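Local coordinates for pmbA-related protein (Thermotoga maritima, PDB 1VL4) that is probably a metallopeptidase of the PmbA/TldD family and is a putative modulator of DNA gyrase, at residues F43-A48 with V154-M159; G179-A184 with S197-A202. All blocks are in the same frame, centred on the assembly; numbering follows the deposited sequence.

Interaction 1: residues F43-A48 with V154-M159; sequences FSLRLA and VMYKDM
F43 and Y156 meet nearly at right angles on the packed face of an antiparallel β-sheet, where strand 32-48 runs beside strand 148-167. CE1 of Y156 lies 4.0 Å from CD1 of F43, at the edge of the phenylalanine ring and near its plane. This face, completed by L45, L47, V154 and the one acidic residue D158, is covered by helix 128-143, and its other side chains suit that burial in being apolar or aromatic: A135 of that helix touches L45, and K131 touches the side chains of F43 and Y156. The CG of L45, held between its backbone N and carbonyl carbon (chi1 70°), rests 3.9 Å from CB of Y156.

The other face is looser and partly exposed. There S44, R46, M155 and K157 touch mainly through the roots of their side chains, such as S44 CB and K157 CG at 4.0 Å. The long polar chains of R46 and K157 then lead outward, and R46 turns to a salt bridge with D53.

Six backbone hydrogen bonds tie F43, L45 and L47 to D158, Y156 and V154. Among the buried groups, D158 is the polar exception: its OD2 takes both a bond from Y156 and a salt bridge from K131. With an alanine here, K131 would probably lose the mate of its charge and the tyrosine hydroxyl the acceptor that fixes its rotation. That hydroxyl, Y156 OH, donates to the anti lone pair of D158 OD2 at 2.5 Å.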
# COMPACT_ATOMS: atom_id res chain seq x y z
N PHE A 43 -12.14 -12.45 8.17
CA PHE A 43 -13.36 -11.78 8.15
C PHE A 43 -13.14 -10.42 8.79
O PHE A 43 -12.60 -10.33 9.87
CB PHE A 43 -14.41 -12.57 8.91
CG PHE A 43 -15.75 -11.91 8.88
CD1 PHE A 43 -16.06 -10.90 9.80
CD2 PHE A 43 -16.68 -12.24 7.93
CE1 PHE A 43 -17.25 -10.28 9.77
CE2 PHE A 43 -17.93 -11.58 7.90
CZ PHE A 43 -18.19 -10.59 8.82
N SER A 44 -13.58 -9.37 8.11
CA SER A 44 -13.50 -8.05 8.69
C SER A 44 -14.74 -7.26 8.41
O SER A 44 -15.41 -7.51 7.43
CB SER A 44 -12.32 -7.31 8.07
OG SER A 44 -12.58 -7.02 6.72
N LEU A 45 -15.03 -6.31 9.28
CA LEU A 45 -16.06 -5.38 9.08
C LEU A 45 -15.77 -3.99 9.68
O LEU A 45 -15.07 -3.85 10.71
CB LEU A 45 -17.38 -5.93 9.55
CG LEU A 45 -17.62 -6.12 11.02
CD1 LEU A 45 -18.03 -4.78 11.66
CD2 LEU A 45 -18.74 -7.15 11.19
N ARG A 46 -16.33 -2.99 9.00
CA ARG A 46 -16.18 -1.57 9.41
C ARG A 46 -17.50 -0.89 9.43
O ARG A 46 -18.26 -0.99 8.46
CB ARG A 46 -15.23 -0.88 8.45
CG ARG A 46 -14.96 0.58 8.74
CD ARG A 46 -14.03 1.17 7.67
NE ARG A 46 -14.77 1.87 6.61
CZ ARG A 46 -14.31 2.08 5.37
NH1 ARG A 46 -13.12 1.61 4.98
NH2 ARG A 46 -15.06 2.74 4.50
N LEU A 47 -17.79 -0.24 10.56
CA LEU A 47 -18.90 0.67 10.69
C LEU A 47 -18.36 2.10 10.54
O LEU A 47 -17.33 2.46 11.10
CB LEU A 47 -19.54 0.54 12.08
CG LEU A 47 -19.83 -0.88 12.58
CD1 LEU A 47 -20.63 -0.73 13.87
CD2 LEU A 47 -20.62 -1.69 11.54
N ALA A 48 -19.09 2.88 9.78
CA ALA A 48 -18.78 4.26 9.51
C ALA A 48 -19.93 5.07 10.12
O ALA A 48 -21.05 4.97 9.67
CB ALA A 48 -18.73 4.48 8.02
N VAL A 154 -15.58 2.10 13.58
CA VAL A 154 -15.37 0.90 14.40
C VAL A 154 -14.95 -0.20 13.43
O VAL A 154 -15.57 -0.40 12.37
CB VAL A 154 -16.63 0.48 15.18
CG1 VAL A 154 -16.45 -0.88 15.81
CG2 VAL A 154 -17.00 1.50 16.22
N MET A 155 -13.89 -0.87 13.77
CA MET A 155 -13.43 -1.97 12.96
C MET A 155 -13.18 -3.27 13.74
O MET A 155 -12.51 -3.30 14.76
CB MET A 155 -12.19 -1.54 12.20
CG MET A 155 -11.85 -2.42 10.99
SD MET A 155 -10.16 -2.10 10.46
CE MET A 155 -10.37 -0.27 10.34
N TYR A 156 -13.71 -4.35 13.17
CA TYR A 156 -13.53 -5.72 13.64
C TYR A 156 -12.74 -6.51 12.59
O TYR A 156 -13.03 -6.44 11.39
CB TYR A 156 -14.93 -6.36 13.86
CG TYR A 156 -14.85 -7.87 14.18
CD1 TYR A 156 -14.76 -8.82 13.15
CD2 TYR A 156 -14.79 -8.33 15.50
CE1 TYR A 156 -14.61 -10.18 13.42
CE2 TYR A 156 -14.68 -9.66 15.77
CZ TYR A 156 -14.58 -10.60 14.72
OH TYR A 156 -14.44 -11.95 15.02
N LYS A 157 -11.81 -7.34 13.04
CA LYS A 157 -11.21 -8.30 12.19
C LYS A 157 -10.84 -9.60 12.90
O LYS A 157 -10.36 -9.58 14.02
CB LYS A 157 -9.94 -7.72 11.54
CG LYS A 157 -9.40 -8.68 10.47
CD LYS A 157 -8.38 -8.03 9.53
CE LYS A 157 -7.92 -9.02 8.48
NZ LYS A 157 -6.84 -8.42 7.62
N ASP A 158 -11.08 -10.73 12.23
CA ASP A 158 -10.45 -11.96 12.65
C ASP A 158 -9.81 -12.68 11.50
O ASP A 158 -10.13 -12.44 10.32
CB ASP A 158 -11.43 -12.87 13.43
CG ASP A 158 -12.56 -13.43 12.60
OD1 ASP A 158 -12.30 -14.10 11.59
OD2 ASP A 158 -13.74 -13.25 12.99
N MET A 159 -8.83 -13.54 11.82
CA MET A 159 -7.99 -14.21 10.82
C MET A 159 -7.53 -15.57 11.36
O MET A 159 -7.20 -15.67 12.57
CB MET A 159 -6.77 -13.31 10.44
CG MET A 159 -6.07 -13.69 9.09
SD MET A 159 -5.25 -12.29 8.24
CE MET A 159 -4.85 -13.07 6.68

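Interaction 2: residues G179-A184 with S197-A202; sequences GGFLFA and SWYELA
The rings of F181 and F183 lie along one face of a β-hairpin, strands 172-188 and 194-202, and lean across onto the partner strand. At the edge of the F183 ring, near its plane, sits CB of Y199, while CB of S197 approaches obliquely, 3.6 Å from F183 CE1. The F181 ring is met obliquely at neighbouring atoms: CE1 lies 3.8 Å from Y199 CB, and CD1 is 3.9 Å from L201 CD2. Both phenylalanines have CG trans to the backbone N (chi1 164° and 165°), which lays their rings beside the opposite strand. A residue as small as S197 can bring its CB this near both F183 CE1 and A184 O.

Beyond CB the Y199 ring heads away from the hairpin partner, making a cation-pi contact with K427; W198, on the other face, makes one with the same lysine. That second face also carries L182, A184, E200 and A202, and helix 210-223 packs on it, I213 touching L182 and E200. E200 OE1 accepts a hydrogen bond from the backbone N of N209.

Backbone pairs G180 with A202, L182 with E200 and A184 with W198 each exchange two hydrogen bonds. Beside the first pair, G179 has backbone angles that call for glycine, as a side chain would jam against the preceding carbonyl; its CA is 3.2 Å from A202 O.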
# COMPACT_ATOMS: atom_id res chain seq x y z
N GLY A 179 -6.58 -15.17 15.58
CA GLY A 179 -6.67 -13.99 16.40
C GLY A 179 -7.59 -13.00 15.78
O GLY A 179 -8.18 -13.24 14.74
N GLY A 180 -7.75 -11.89 16.48
CA GLY A 180 -8.68 -10.84 16.09
C GLY A 180 -8.35 -9.55 16.79
O GLY A 180 -7.49 -9.51 17.69
N PHE A 181 -9.12 -8.53 16.44
CA PHE A 181 -8.84 -7.09 16.70
C PHE A 181 -10.20 -6.41 16.67
O PHE A 181 -11.08 -6.76 15.84
CB PHE A 181 -7.91 -6.65 15.55
CG PHE A 181 -7.75 -5.19 15.31
CD1 PHE A 181 -6.73 -4.48 15.97
CD2 PHE A 181 -8.50 -4.54 14.31
CE1 PHE A 181 -6.50 -3.09 15.68
CE2 PHE A 181 -8.30 -3.20 14.02
CZ PHE A 181 -7.26 -2.46 14.70
N LEU A 182 -10.42 -5.49 17.61
CA LEU A 182 -11.55 -4.62 17.59
C LEU A 182 -11.04 -3.24 17.93
O LEU A 182 -10.28 -3.10 18.90
CB LEU A 182 -12.59 -5.06 18.60
CG LEU A 182 -13.94 -4.37 18.65
CD1 LEU A 182 -14.67 -4.31 17.31
CD2 LEU A 182 -14.85 -5.03 19.70
N PHE A 183 -11.47 -2.26 17.15
CA PHE A 183 -10.95 -0.89 17.18
C PHE A 183 -12.15 0.04 17.12
O PHE A 183 -13.15 -0.22 16.45
CB PHE A 183 -9.99 -0.62 15.99
CG PHE A 183 -9.68 0.89 15.72
CD1 PHE A 183 -8.60 1.51 16.36
CD2 PHE A 183 -10.43 1.63 14.84
CE1 PHE A 183 -8.30 2.81 16.14
CE2 PHE A 183 -10.14 2.96 14.62
CZ PHE A 183 -9.05 3.55 15.26
N ALA A 184 -12.04 1.16 17.83
CA ALA A 184 -13.03 2.21 17.75
C ALA A 184 -12.36 3.58 17.81
O ALA A 184 -11.34 3.75 18.51
CB ALA A 184 -14.03 2.08 18.87
N SER A 197 -9.04 7.23 20.12
CA SER A 197 -9.25 5.87 19.66
C SER A 197 -8.70 4.85 20.64
O SER A 197 -7.92 5.19 21.57
CB SER A 197 -8.67 5.66 18.27
OG SER A 197 -7.25 5.66 18.23
N TRP A 198 -9.14 3.61 20.49
CA TRP A 198 -8.61 2.53 21.30
C TRP A 198 -8.81 1.22 20.52
O TRP A 198 -9.76 1.10 19.76
CB TRP A 198 -9.34 2.47 22.66
CG TRP A 198 -8.61 1.66 23.67
CD1 TRP A 198 -8.89 0.40 24.06
CD2 TRP A 198 -7.42 2.05 24.36
NE1 TRP A 198 -7.93 -0.04 24.95
CE2 TRP A 198 -7.04 0.96 25.17
CE3 TRP A 198 -6.67 3.22 24.39
CZ2 TRP A 198 -5.93 1.01 26.00
CZ3 TRP A 198 -5.57 3.27 25.23
CH2 TRP A 198 -5.22 2.18 26.02
N TYR A 199 -7.91 0.25 20.74
CA TYR A 199 -8.04 -1.08 20.16
C TYR A 199 -7.61 -2.12 21.19
O TYR A 199 -6.84 -1.82 22.15
CB TYR A 199 -7.17 -1.25 18.89
CG TYR A 199 -5.69 -1.14 19.15
CD1 TYR A 199 -4.91 -2.26 19.49
CD2 TYR A 199 -5.06 0.08 19.08
CE1 TYR A 199 -3.51 -2.11 19.78
CE2 TYR A 199 -3.70 0.23 19.36
CZ TYR A 199 -2.95 -0.85 19.72
OH TYR A 199 -1.62 -0.61 19.96
N GLU A 200 -8.10 -3.33 20.99
CA GLU A 200 -7.56 -4.50 21.70
C GLU A 200 -7.22 -5.57 20.62
O GLU A 200 -7.92 -5.70 19.62
CB GLU A 200 -8.57 -5.04 22.72
CG GLU A 200 -8.64 -4.29 24.09
CD GLU A 200 -9.92 -4.57 24.97
OE1 GLU A 200 -10.66 -5.58 24.76
OE2 GLU A 200 -10.16 -3.74 25.91
N LEU A 201 -6.10 -6.25 20.81
CA LEU A 201 -5.72 -7.48 20.04
C LEU A 201 -5.99 -8.67 20.93
O LEU A 201 -5.81 -8.58 22.16
CB LEU A 201 -4.25 -7.40 19.64
CG LEU A 201 -4.03 -6.45 18.49
CD1 LEU A 201 -2.64 -5.81 18.57
CD2 LEU A 201 -4.23 -7.17 17.16
N ALA A 202 -6.52 -9.75 20.37
CA ALA A 202 -6.88 -10.92 21.12
C ALA A 202 -6.68 -12.22 20.33
O ALA A 202 -6.84 -12.27 19.10
CB ALA A 202 -8.32 -10.82 21.56

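Both interactions belong to one six-stranded antiparallel sheet, and strands 148-167 and 172-188, adjacent in it, join them: M155 O accepts from F183 N at 2.8 Å, a probable hydrogen bond, as does K157 O from F181 N. Interaction 1 pairs strands far apart in sequence and is the more buried, with aliphatic and aromatic packing beneath a helix around a buried charge. Interaction 2 is a local hairpin ending at strand 194-202, outermost within the chain; it is only partly buried, and two of its aromatic side chains, W198 and Y199, also meet a lysine outside the sheet. V154 and L182 touch between them, carrying the apolar layer from one contact to the other.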